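Local coordinates for protein glycoside hydrolase family 5 (Aspergillus oryzae, PDB 6LA0) that cleaves beta-glycosidic bonds as a secreted rutinosidase and may also release glucose from the ends of beta-1,3-glucans, at residues V12-F17 with G126-V131; A112-I117 with I172-N177; I186-E191 with L216-A221; D282-A287 with Y324-G329. All blocks are in the same frame, centred on the assembly; numbering follows the deposited sequence.

Contact 1: V12-F17 with G126-V131; sequences VNWTTF and GMHIIV. With NAG (2-acetamido-2-deoxy-beta-D-glucopyranose), chain C.
Trp14 and His128 meet across the contact and hold one hydroxyl between them, Thr185 OG1, which is hydrogen-bonded to both Trp14 NE1 and His128 NE2. A chi1 of -168° swings His128 CG away from its own backbone N and holds the imidazole out toward the loop. The two rings form an offset edge-to-face pair: the six-membered ring of Trp14 turns its edge to the imidazole face, planes at 85°, with Trp14 CZ2 4.0 Å from His128 CD2. The side chains of Val12 and His128 point toward each other, Val12 CG2 lying 3.5 Å from His128 ND1. The same methyl sits over the centre of the Phe17 ring, so that a single branched residue touches both aromatic groups. Phe17 CZ lies 4.1 Å from His128 CB. His128 opens the third strand of the family's TIM barrel, and the 12-17 loop leads into the first, so this aromatic cluster closes the barrel at the N-terminal ends of its strands. Asn13 suits an Asx turn: its OD1 accepts from Thr15 N at 3.0 Å in the carbonyl plane, while Thr15 OG1 comes from above that plane. Asn13 ND2 is bonded covalently to C1 of an N-acetylglucosamine, in an Asn-Trp-Thr sequon.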
# COMPACT_ATOMS: atom_id res chain seq x y z
N VAL A 12 -3.89 -5.44 -18.29
CA VAL A 12 -3.62 -4.02 -18.12
C VAL A 12 -2.21 -3.72 -18.58
O VAL A 12 -1.25 -4.43 -18.25
CB VAL A 12 -3.83 -3.62 -16.64
CG1 VAL A 12 -3.01 -2.42 -16.31
CG2 VAL A 12 -5.32 -3.39 -16.34
N ASN A 13 -2.06 -2.63 -19.34
CA ASN A 13 -0.75 -2.12 -19.73
C ASN A 13 -0.56 -0.78 -19.04
O ASN A 13 -1.23 0.20 -19.39
CB ASN A 13 -0.65 -1.98 -21.25
CG ASN A 13 0.73 -1.60 -21.70
OD1 ASN A 13 1.36 -0.68 -21.18
ND2 ASN A 13 1.22 -2.33 -22.69
N TRP A 14 0.36 -0.73 -18.08
CA TRP A 14 0.42 0.43 -17.21
C TRP A 14 1.03 1.65 -17.89
O TRP A 14 0.99 2.73 -17.32
CB TRP A 14 1.22 0.08 -15.95
CG TRP A 14 0.38 -0.57 -14.85
CD1 TRP A 14 0.41 -1.90 -14.47
CD2 TRP A 14 -0.58 0.06 -13.98
NE1 TRP A 14 -0.48 -2.12 -13.44
CE2 TRP A 14 -1.10 -0.94 -13.11
CE3 TRP A 14 -1.05 1.38 -13.85
CZ2 TRP A 14 -2.06 -0.65 -12.14
CZ3 TRP A 14 -2.01 1.65 -12.88
CH2 TRP A 14 -2.50 0.64 -12.04
N THR A 15 1.59 1.50 -19.10
CA THR A 15 2.02 2.71 -19.81
C THR A 15 0.85 3.49 -20.39
O THR A 15 1.03 4.66 -20.76
CB THR A 15 3.01 2.37 -20.95
OG1 THR A 15 2.29 1.83 -22.06
CG2 THR A 15 4.07 1.38 -20.48
N THR A 16 -0.33 2.88 -20.50
CA THR A 16 -1.54 3.52 -21.01
C THR A 16 -2.71 3.50 -20.02
O THR A 16 -3.53 4.42 -20.03
CB THR A 16 -2.00 2.84 -22.32
OG1 THR A 16 -2.23 1.44 -22.10
CG2 THR A 16 -0.92 2.98 -23.40
N PHE A 17 -2.79 2.48 -19.17
CA PHE A 17 -3.86 2.39 -18.18
C PHE A 17 -3.71 3.46 -17.10
O PHE A 17 -2.60 3.74 -16.63
CB PHE A 17 -3.82 0.98 -17.56
CG PHE A 17 -4.89 0.71 -16.55
CD1 PHE A 17 -6.19 0.41 -16.94
CD2 PHE A 17 -4.59 0.70 -15.20
CE1 PHE A 17 -7.19 0.12 -16.00
CE2 PHE A 17 -5.59 0.40 -14.24
CZ PHE A 17 -6.88 0.12 -14.66
N GLY A 126 -15.98 -3.91 -12.21
CA GLY A 126 -14.84 -3.86 -13.11
C GLY A 126 -13.58 -3.26 -12.55
O GLY A 126 -12.75 -2.76 -13.31
N MET A 127 -13.38 -3.29 -11.23
CA MET A 127 -12.20 -2.67 -10.66
C MET A 127 -10.95 -3.51 -10.91
O MET A 127 -11.03 -4.73 -11.14
CB MET A 127 -12.37 -2.46 -9.15
CG MET A 127 -13.58 -1.61 -8.76
SD MET A 127 -13.55 -1.15 -7.02
CE MET A 127 -15.22 -0.51 -6.82
N HIS A 128 -9.80 -2.84 -10.89
CA HIS A 128 -8.50 -3.50 -10.91
C HIS A 128 -7.99 -3.66 -9.49
O HIS A 128 -8.25 -2.80 -8.64
CB HIS A 128 -7.50 -2.68 -11.73
CG HIS A 128 -6.22 -3.40 -12.05
ND1 HIS A 128 -6.12 -4.30 -13.09
CD2 HIS A 128 -4.99 -3.33 -11.49
CE1 HIS A 128 -4.88 -4.77 -13.14
NE2 HIS A 128 -4.18 -4.21 -12.18
N ILE A 129 -7.28 -4.75 -9.22
CA ILE A 129 -6.81 -5.09 -7.87
C ILE A 129 -5.28 -5.14 -7.87
O ILE A 129 -4.68 -5.91 -8.63
CB ILE A 129 -7.37 -6.43 -7.38
CG1 ILE A 129 -8.91 -6.48 -7.49
CG2 ILE A 129 -6.92 -6.69 -5.94
CD1 ILE A 129 -9.63 -5.52 -6.57
N ILE A 130 -4.67 -4.35 -6.98
CA ILE A 130 -3.24 -4.43 -6.66
C ILE A 130 -3.11 -5.27 -5.39
O ILE A 130 -3.57 -4.85 -4.31
CB ILE A 130 -2.62 -3.03 -6.47
CG1 ILE A 130 -2.57 -2.25 -7.79
CG2 ILE A 130 -1.19 -3.13 -5.92
CD1 ILE A 130 -2.37 -0.75 -7.59
N VAL A 131 -2.53 -6.46 -5.50
CA VAL A 131 -2.30 -7.30 -4.33
C VAL A 131 -0.91 -6.95 -3.81
O VAL A 131 0.09 -7.16 -4.50
CB VAL A 131 -2.42 -8.79 -4.69
CG1 VAL A 131 -2.20 -9.65 -3.45
CG2 VAL A 131 -3.79 -9.09 -5.28
C1 NAG C . 2.53 -2.06 -23.18
C2 NAG C . 3.13 -3.32 -23.78
C3 NAG C . 4.54 -3.06 -24.27
C4 NAG C . 4.55 -1.88 -25.23
C5 NAG C . 3.89 -0.67 -24.58
C6 NAG C . 3.77 0.53 -25.49
C7 NAG C . 2.91 -5.69 -23.14
C8 NAG C . 2.93 -6.68 -22.01
N2 NAG C . 3.11 -4.41 -22.81
O3 NAG C . 5.08 -4.22 -24.90
O4 NAG C . 5.89 -1.55 -25.58
O5 NAG C . 2.56 -1.01 -24.16
O6 NAG C . 3.10 0.19 -26.70
O7 NAG C . 2.72 -6.04 -24.31

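Contact 2: A112-I117 with I172-N177; sequences AYLKQI and ISFVQN
Phe174 carries the contact, set against Leu114 and Lys115. The three join two successive outer helices of the TIM barrel, 110-125 and 158-176, which belong to consecutive beta-alpha-beta crossovers flanking strand 128-133. The backbones stay well apart, Lys115 CA and Phe174 CA being 8.7 Å from each other, and the long flat side chain of Phe174 spans much of the distance. With CG anti to the backbone N (chi1 179°), the Phe174 ring reaches straight out from its helix and meets the other one with its far end. Leu114 lies across this end: its CD2 is over one face of the ring, and its CG comes within 3.8 Å of Phe174 CZ. The branched leucine thereby offers a compact apolar surface to the ring, and it also packs on Trp97, while Phe174 reaches Tyr184 of the next strand. Lys115 takes the ring edge instead. Its CA lies close to the ring plane, 4.0 Å from Phe174 CZ, and its CB touches CE2. Lysine suits this border position because its aliphatic root can line the phenyl edge while its ammonium group stays among polar partners. The chain is extended as far as CE, and its last torsion (chi4 59°) turns NZ aside. NZ makes a salt bridge to Asp119 in its own helix. Lys115 NZ also donates to a water 3.0 Å away, and that water donates to Asn177 O at 2.7 Å, just past the C-terminal end of the facing helix.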
# COMPACT_ATOMS: atom_id res chain seq x y z
N ALA A 112 -9.20 -15.96 1.86
CA ALA A 112 -10.62 -16.19 1.61
C ALA A 112 -11.40 -14.88 1.58
O ALA A 112 -12.27 -14.68 0.73
CB ALA A 112 -11.18 -17.15 2.67
N TYR A 113 -11.07 -13.95 2.50
CA TYR A 113 -11.72 -12.64 2.50
C TYR A 113 -11.21 -11.78 1.34
O TYR A 113 -11.97 -11.00 0.75
CB TYR A 113 -11.48 -11.93 3.83
CG TYR A 113 -12.22 -12.63 4.97
CD1 TYR A 113 -13.58 -12.46 5.14
CD2 TYR A 113 -11.55 -13.46 5.85
CE1 TYR A 113 -14.27 -13.10 6.15
CE2 TYR A 113 -12.24 -14.12 6.87
CZ TYR A 113 -13.59 -13.92 7.01
OH TYR A 113 -14.31 -14.56 8.02
N LEU A 114 -9.93 -11.92 1.01
CA LEU A 114 -9.39 -11.23 -0.16
C LEU A 114 -10.14 -11.62 -1.42
O LEU A 114 -10.50 -10.75 -2.23
CB LEU A 114 -7.89 -11.54 -0.28
CG LEU A 114 -7.13 -10.96 -1.47
CD1 LEU A 114 -7.19 -9.42 -1.45
CD2 LEU A 114 -5.69 -11.44 -1.41
N LYS A 115 -10.43 -12.91 -1.60
CA LYS A 115 -11.13 -13.37 -2.80
C LYS A 115 -12.58 -12.90 -2.82
O LYS A 115 -13.06 -12.44 -3.86
CB LYS A 115 -11.06 -14.90 -2.90
CG LYS A 115 -12.02 -15.49 -3.93
CD LYS A 115 -11.89 -17.01 -4.04
CE LYS A 115 -12.51 -17.51 -5.34
NZ LYS A 115 -11.85 -16.90 -6.56
N GLN A 116 -13.28 -13.00 -1.69
CA GLN A 116 -14.68 -12.57 -1.67
C GLN A 116 -14.80 -11.10 -2.06
O GLN A 116 -15.63 -10.74 -2.90
CB GLN A 116 -15.28 -12.81 -0.29
CG GLN A 116 -16.70 -12.35 -0.19
CD GLN A 116 -17.33 -12.82 1.09
OE1 GLN A 116 -16.81 -12.56 2.17
NE2 GLN A 116 -18.45 -13.53 0.98
N ILE A 117 -13.98 -10.24 -1.46
CA ILE A 117 -14.04 -8.81 -1.74
C ILE A 117 -13.55 -8.51 -3.16
O ILE A 117 -14.18 -7.74 -3.89
CB ILE A 117 -13.26 -8.02 -0.68
CG1 ILE A 117 -13.94 -8.19 0.68
CG2 ILE A 117 -13.15 -6.55 -1.08
CD1 ILE A 117 -15.41 -7.76 0.71
N ILE A 172 1.03 -15.70 -7.14
CA ILE A 172 0.87 -16.01 -8.56
C ILE A 172 -0.28 -16.99 -8.76
O ILE A 172 -1.13 -16.80 -9.63
CB ILE A 172 2.18 -16.55 -9.15
CG1 ILE A 172 3.25 -15.45 -9.24
CG2 ILE A 172 1.93 -17.15 -10.52
CD1 ILE A 172 4.65 -15.98 -9.54
N SER A 173 -0.30 -18.06 -7.95
CA SER A 173 -1.34 -19.07 -8.06
C SER A 173 -2.72 -18.47 -7.79
O SER A 173 -3.67 -18.73 -8.54
CB SER A 173 -1.04 -20.23 -7.10
OG SER A 173 -2.12 -21.14 -7.01
N PHE A 174 -2.84 -17.65 -6.74
CA PHE A 174 -4.10 -16.95 -6.44
C PHE A 174 -4.61 -16.17 -7.65
O PHE A 174 -5.79 -16.24 -8.00
CB PHE A 174 -3.89 -16.01 -5.24
CG PHE A 174 -5.12 -15.22 -4.84
CD1 PHE A 174 -5.42 -14.00 -5.45
CD2 PHE A 174 -5.95 -15.69 -3.84
CE1 PHE A 174 -6.55 -13.28 -5.08
CE2 PHE A 174 -7.08 -14.97 -3.45
CZ PHE A 174 -7.38 -13.76 -4.07
N VAL A 175 -3.72 -15.40 -8.29
CA VAL A 175 -4.09 -14.65 -9.49
C VAL A 175 -4.48 -15.60 -10.62
O VAL A 175 -5.51 -15.40 -11.30
CB VAL A 175 -2.93 -13.72 -9.91
CG1 VAL A 175 -3.21 -13.08 -11.27
CG2 VAL A 175 -2.66 -12.70 -8.83
N GLN A 176 -3.67 -16.64 -10.85
CA GLN A 176 -3.91 -17.54 -11.98
C GLN A 176 -5.25 -18.26 -11.85
O GLN A 176 -5.94 -18.49 -12.85
CB GLN A 176 -2.77 -18.54 -12.09
CG GLN A 176 -1.52 -17.99 -12.78
CD GLN A 176 -1.79 -17.56 -14.21
OE1 GLN A 176 -2.26 -16.45 -14.46
NE2 GLN A 176 -1.48 -18.45 -15.16
N ASN A 177 -5.62 -18.66 -10.63
CA ASN A 177 -6.85 -19.41 -10.39
C ASN A 177 -8.00 -18.51 -9.95
O ASN A 177 -9.03 -19.01 -9.47
CB ASN A 177 -6.59 -20.52 -9.37
CG ASN A 177 -5.48 -21.45 -9.81
OD1 ASN A 177 -4.47 -21.63 -9.12
ND2 ASN A 177 -5.63 -22.00 -11.00
O HOH W 1 -10.34 -19.43 -7.09

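Contact 3: I186-E191 with L216-A221; sequences IEPMNE and LKYIRA
The C-terminal end of the fourth barrel strand, where the chain runs into the Asn-Glu pair characteristic of family 5 glycosidases, is backed here by the outer helix 209-229. This strand end lies at the rim that carries the active site in TIM-barrel enzymes. Pro188 and Met189, just before Asn190 and Glu191, face Tyr218 and Ile219 of the helix. Tyr218 extends its ring away from the helix backbone toward Pro188 and Met189, and its OH donates to Pro188 O over 2.8 Å. The donor sits 27° out of the carbonyl plane. Met189 lies at the edge of the same ring: its SD is 3.6 Å from Tyr218 CD2 and 83° off the ring normal, a Met-aromatic contact in which the flexible thioether runs antiparallel to the tyrosine side chain. A bend at chi3 (-57°) brings CE back near CD2 as well. Pro188, rigid and apolar, packs its CB 4.0 Å from Tyr218 CE2 and its CG 3.7 Å from Ile219 CD1. Trp154 packs edge-to-face with Tyr218, and Ile168 of helix 158-176 touches both Pro188 and Tyr218. Since all four touching residues are buried, the tyrosine hydroxyl satisfies a carbonyl in an apolar setting, and this single directional bond ties the backbone at Pro188, two residues before Asn190, to the helix behind it.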
# COMPACT_ATOMS: atom_id res chain seq x y z
N ILE A 186 0.60 -7.51 -9.29
CA ILE A 186 1.29 -8.11 -8.15
C ILE A 186 2.37 -7.15 -7.66
O ILE A 186 3.29 -6.78 -8.40
CB ILE A 186 1.88 -9.48 -8.51
CG1 ILE A 186 0.75 -10.49 -8.75
CG2 ILE A 186 2.80 -9.94 -7.40
CD1 ILE A 186 1.21 -11.91 -9.09
N GLU A 187 2.27 -6.75 -6.38
CA GLU A 187 3.25 -5.87 -5.75
C GLU A 187 4.01 -6.64 -4.67
O GLU A 187 3.49 -6.82 -3.55
CB GLU A 187 2.57 -4.62 -5.16
CG GLU A 187 3.54 -3.62 -4.49
CD GLU A 187 2.93 -2.23 -4.28
OE1 GLU A 187 1.72 -2.15 -3.98
OE2 GLU A 187 3.67 -1.23 -4.41
N PRO A 188 5.23 -7.10 -4.93
CA PRO A 188 5.90 -8.09 -4.07
C PRO A 188 6.62 -7.53 -2.85
O PRO A 188 7.21 -8.32 -2.11
CB PRO A 188 6.88 -8.74 -5.04
CG PRO A 188 7.28 -7.60 -5.97
CD PRO A 188 6.01 -6.81 -6.16
N MET A 189 6.60 -6.22 -2.60
CA MET A 189 7.16 -5.66 -1.37
C MET A 189 6.64 -4.24 -1.20
O MET A 189 5.99 -3.69 -2.10
CB MET A 189 8.69 -5.69 -1.38
CG MET A 189 9.31 -4.62 -2.28
SD MET A 189 10.97 -5.01 -2.87
CE MET A 189 11.88 -5.25 -1.36
N ASN A 190 6.95 -3.64 -0.06
CA ASN A 190 6.48 -2.31 0.28
C ASN A 190 7.49 -1.63 1.19
O ASN A 190 7.88 -2.20 2.22
CB ASN A 190 5.11 -2.36 0.98
CG ASN A 190 4.63 -0.99 1.42
OD1 ASN A 190 4.15 -0.20 0.61
ND2 ASN A 190 4.78 -0.70 2.70
N GLU A 191 7.92 -0.43 0.79
CA GLU A 191 8.82 0.46 1.54
C GLU A 191 10.01 -0.23 2.22
O GLU A 191 10.19 -0.10 3.43
CB GLU A 191 8.02 1.29 2.54
CG GLU A 191 7.00 2.20 1.87
CD GLU A 191 6.25 3.11 2.84
OE1 GLU A 191 6.45 2.95 4.07
OE2 GLU A 191 5.45 3.97 2.38
N LEU A 216 17.26 -5.17 -5.47
CA LEU A 216 17.31 -5.46 -6.90
C LEU A 216 17.35 -6.96 -7.16
O LEU A 216 16.65 -7.46 -8.05
CB LEU A 216 18.53 -4.79 -7.53
CG LEU A 216 18.59 -4.84 -9.07
CD1 LEU A 216 17.55 -3.90 -9.67
CD2 LEU A 216 19.99 -4.51 -9.57
N LYS A 217 18.19 -7.70 -6.43
CA LYS A 217 18.17 -9.16 -6.57
C LYS A 217 16.75 -9.70 -6.43
O LYS A 217 16.29 -10.48 -7.27
CB LYS A 217 19.11 -9.79 -5.54
CG LYS A 217 19.03 -11.32 -5.46
CD LYS A 217 19.94 -11.83 -4.35
CE LYS A 217 19.61 -13.27 -3.96
NZ LYS A 217 20.19 -14.24 -4.93
N TYR A 218 16.02 -9.25 -5.40
CA TYR A 218 14.65 -9.71 -5.17
C TYR A 218 13.73 -9.34 -6.31
O TYR A 218 12.98 -10.18 -6.82
CB TYR A 218 14.11 -9.13 -3.86
CG TYR A 218 12.67 -9.52 -3.53
CD1 TYR A 218 12.32 -10.85 -3.35
CD2 TYR A 218 11.68 -8.55 -3.37
CE1 TYR A 218 11.01 -11.23 -3.04
CE2 TYR A 218 10.36 -8.91 -3.05
CZ TYR A 218 10.04 -10.25 -2.88
OH TYR A 218 8.75 -10.61 -2.58
N ILE A 219 13.73 -8.06 -6.73
CA ILE A 219 12.72 -7.65 -7.70
C ILE A 219 12.98 -8.30 -9.05
O ILE A 219 12.03 -8.60 -9.78
CB ILE A 219 12.62 -6.11 -7.80
CG1 ILE A 219 11.34 -5.69 -8.53
CG2 ILE A 219 13.82 -5.50 -8.51
CD1 ILE A 219 10.05 -6.05 -7.82
N ARG A 220 14.24 -8.56 -9.40
CA ARG A 220 14.49 -9.25 -10.66
C ARG A 220 14.07 -10.71 -10.55
O ARG A 220 13.50 -11.28 -11.50
CB ARG A 220 15.97 -9.12 -11.04
CG ARG A 220 16.39 -7.70 -11.47
CD ARG A 220 17.62 -7.69 -12.39
NE ARG A 220 17.31 -8.21 -13.72
CZ ARG A 220 18.22 -8.62 -14.61
NH1 ARG A 220 17.84 -9.09 -15.79
NH2 ARG A 220 19.51 -8.58 -14.31
N ALA A 221 14.31 -11.33 -9.40
CA ALA A 221 13.87 -12.70 -9.21
C ALA A 221 12.35 -12.81 -9.34
O ALA A 221 11.84 -13.77 -9.94
CB ALA A 221 14.34 -13.21 -7.86

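Contact 4: D282-A287 with Y324-G329; sequences DAQSKA and YKYSQG
Two outer helices of the TIM barrel, 275-285 and 312-326, meet here at their C-terminal ends, with Tyr326 lying across from Ala283, Gln284 and Ala287. Its CG lies anti to the carbonyl carbon (chi1 -71°), which lays the ring against Gln284. Gln284 CB stands over the ring face, 3.9 Å from the Tyr326 ring centroid and 20° off its normal, a CH-pi contact. The long glutamine then runs on across the ring, its amide plane only 14° from that of the phenol. One water donates to Gln284 OE1 (2.6 Å) and also bonds Tyr326 OH; a second, in the ring plane, lies 2.6 Å from Tyr326 OH and donates only weakly to Gln284 OE1. Ala283 CB packs 3.9 Å from Tyr326 CD2. Small Ala287 lets the backbones come close, its CA 5.6 Å from Tyr326 CA. A third water donates to both Ala287 O and Tyr326 O, so it bridges the two helix ends. Toward the barrel, Asp282 and Lys286 reach strand 257-265, where Lys286 NZ is hydrogen-bonded to Thr263 and Asp282 to Tyr265. Gln328 makes backbone hydrogen bonds to Ala19 and Val294, so this end lies between strands 19-23 and 294-303.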
# COMPACT_ATOMS: atom_id res chain seq x y z
N ASP A 282 5.44 17.82 -6.60
CA ASP A 282 5.88 16.45 -6.30
C ASP A 282 5.49 15.49 -7.42
O ASP A 282 6.29 14.61 -7.79
CB ASP A 282 5.26 15.98 -4.98
CG ASP A 282 5.93 16.61 -3.76
OD1 ASP A 282 7.09 17.07 -3.88
OD2 ASP A 282 5.30 16.64 -2.69
N ALA A 283 4.27 15.61 -7.93
CA ALA A 283 3.83 14.74 -9.01
C ALA A 283 4.69 14.97 -10.25
O ALA A 283 5.03 14.01 -10.96
CB ALA A 283 2.35 14.99 -9.31
N GLN A 284 5.06 16.23 -10.52
CA GLN A 284 5.93 16.52 -11.66
C GLN A 284 7.30 15.89 -11.47
O GLN A 284 7.84 15.29 -12.41
CB GLN A 284 6.07 18.04 -11.85
CG GLN A 284 6.96 18.43 -13.03
CD GLN A 284 6.95 19.93 -13.31
OE1 GLN A 284 6.02 20.64 -12.92
NE2 GLN A 284 7.98 20.40 -13.99
N SER A 285 7.90 16.02 -10.29
CA SER A 285 9.25 15.50 -10.10
C SER A 285 9.29 13.98 -10.00
O SER A 285 10.35 13.39 -10.23
CB SER A 285 9.87 16.11 -8.85
OG SER A 285 9.17 15.68 -7.70
N LYS A 286 8.18 13.33 -9.67
CA LYS A 286 8.14 11.87 -9.59
C LYS A 286 7.64 11.22 -10.88
O LYS A 286 7.37 10.02 -10.89
CB LYS A 286 7.29 11.42 -8.40
CG LYS A 286 7.90 11.81 -7.06
CD LYS A 286 7.18 11.14 -5.87
CE LYS A 286 7.66 11.75 -4.55
NZ LYS A 286 7.08 11.07 -3.37
N ALA A 287 7.49 12.00 -11.94
CA ALA A 287 6.92 11.46 -13.17
C ALA A 287 7.83 10.43 -13.83
O ALA A 287 7.35 9.63 -14.64
CB ALA A 287 6.61 12.58 -14.15
N TYR A 324 -2.97 12.28 -11.57
CA TYR A 324 -3.52 11.78 -12.83
C TYR A 324 -2.87 12.44 -14.04
O TYR A 324 -2.74 11.81 -15.10
CB TYR A 324 -5.03 12.01 -12.88
CG TYR A 324 -5.79 11.15 -13.86
CD1 TYR A 324 -6.18 9.86 -13.52
CD2 TYR A 324 -6.15 11.64 -15.12
CE1 TYR A 324 -6.89 9.07 -14.40
CE2 TYR A 324 -6.86 10.85 -16.02
CZ TYR A 324 -7.23 9.56 -15.65
OH TYR A 324 -7.94 8.76 -16.51
N LYS A 325 -2.45 13.69 -13.90
CA LYS A 325 -1.86 14.42 -15.02
C LYS A 325 -0.43 13.96 -15.27
O LYS A 325 -0.04 13.75 -16.43
CB LYS A 325 -1.91 15.92 -14.73
CG LYS A 325 -1.50 16.79 -15.89
CD LYS A 325 -2.04 18.22 -15.74
CE LYS A 325 -2.30 18.60 -14.28
NZ LYS A 325 -2.48 20.08 -14.13
N TYR A 326 0.38 13.81 -14.23
CA TYR A 326 1.81 13.48 -14.41
C TYR A 326 2.08 11.98 -14.35
O TYR A 326 3.14 11.58 -14.77
CB TYR A 326 2.64 14.20 -13.36
CG TYR A 326 2.74 15.69 -13.57
CD1 TYR A 326 3.65 16.24 -14.45
CD2 TYR A 326 1.91 16.55 -12.90
CE1 TYR A 326 3.73 17.61 -14.64
CE2 TYR A 326 1.98 17.92 -13.05
CZ TYR A 326 2.89 18.45 -13.94
OH TYR A 326 2.95 19.79 -14.12
N SER A 327 1.14 11.21 -13.83
CA SER A 327 1.38 9.76 -13.62
C SER A 327 0.18 8.91 -14.07
O SER A 327 -0.58 9.38 -14.87
CB SER A 327 1.99 9.53 -12.24
OG SER A 327 1.05 9.18 -11.23
N GLN A 328 0.07 7.67 -13.60
CA GLN A 328 -1.05 6.81 -14.05
C GLN A 328 -2.22 6.83 -13.05
O GLN A 328 -3.06 6.01 -13.17
CB GLN A 328 -0.58 5.38 -14.32
CG GLN A 328 0.68 5.30 -15.17
CD GLN A 328 0.51 5.95 -16.53
OE1 GLN A 328 -0.36 5.59 -17.30
NE2 GLN A 328 1.35 6.92 -16.82
N GLY A 329 -2.20 7.74 -12.08
CA GLY A 329 -3.27 7.80 -11.11
C GLY A 329 -2.79 7.59 -9.69
O GLY A 329 -1.58 7.63 -9.43
O HOH W 2 4.00 21.14 -11.41
O HOH W 3 4.47 20.93 -15.91
O HOH W 4 4.83 9.65 -15.81

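Overall arrangement
The four contacts are spread round one TIM barrel. Contacts 1 and 2 alternate along the chain: helix 110-125, strand 128-133 and helix 158-176 follow one another, and the two centres are 16 Å apart. Contacts 3 and 4 then come in series. Contacts 1 and 3 share the parallel sheet, where Val131 O probably accepts from Glu187 N. Val175 and Ile172 of contact 2 pack on Ile186 of contact 3. Contacts 2 and 4 are the farthest apart, with centres 30 Å from each other. Contact 1 joins the N-terminal loop to strand 128-133 and, through Gln328 of contact 4, to the start of strand 329-332, so first and last parts of the barrel meet, while contact 3 lies at the active-site rim typical of such barrels.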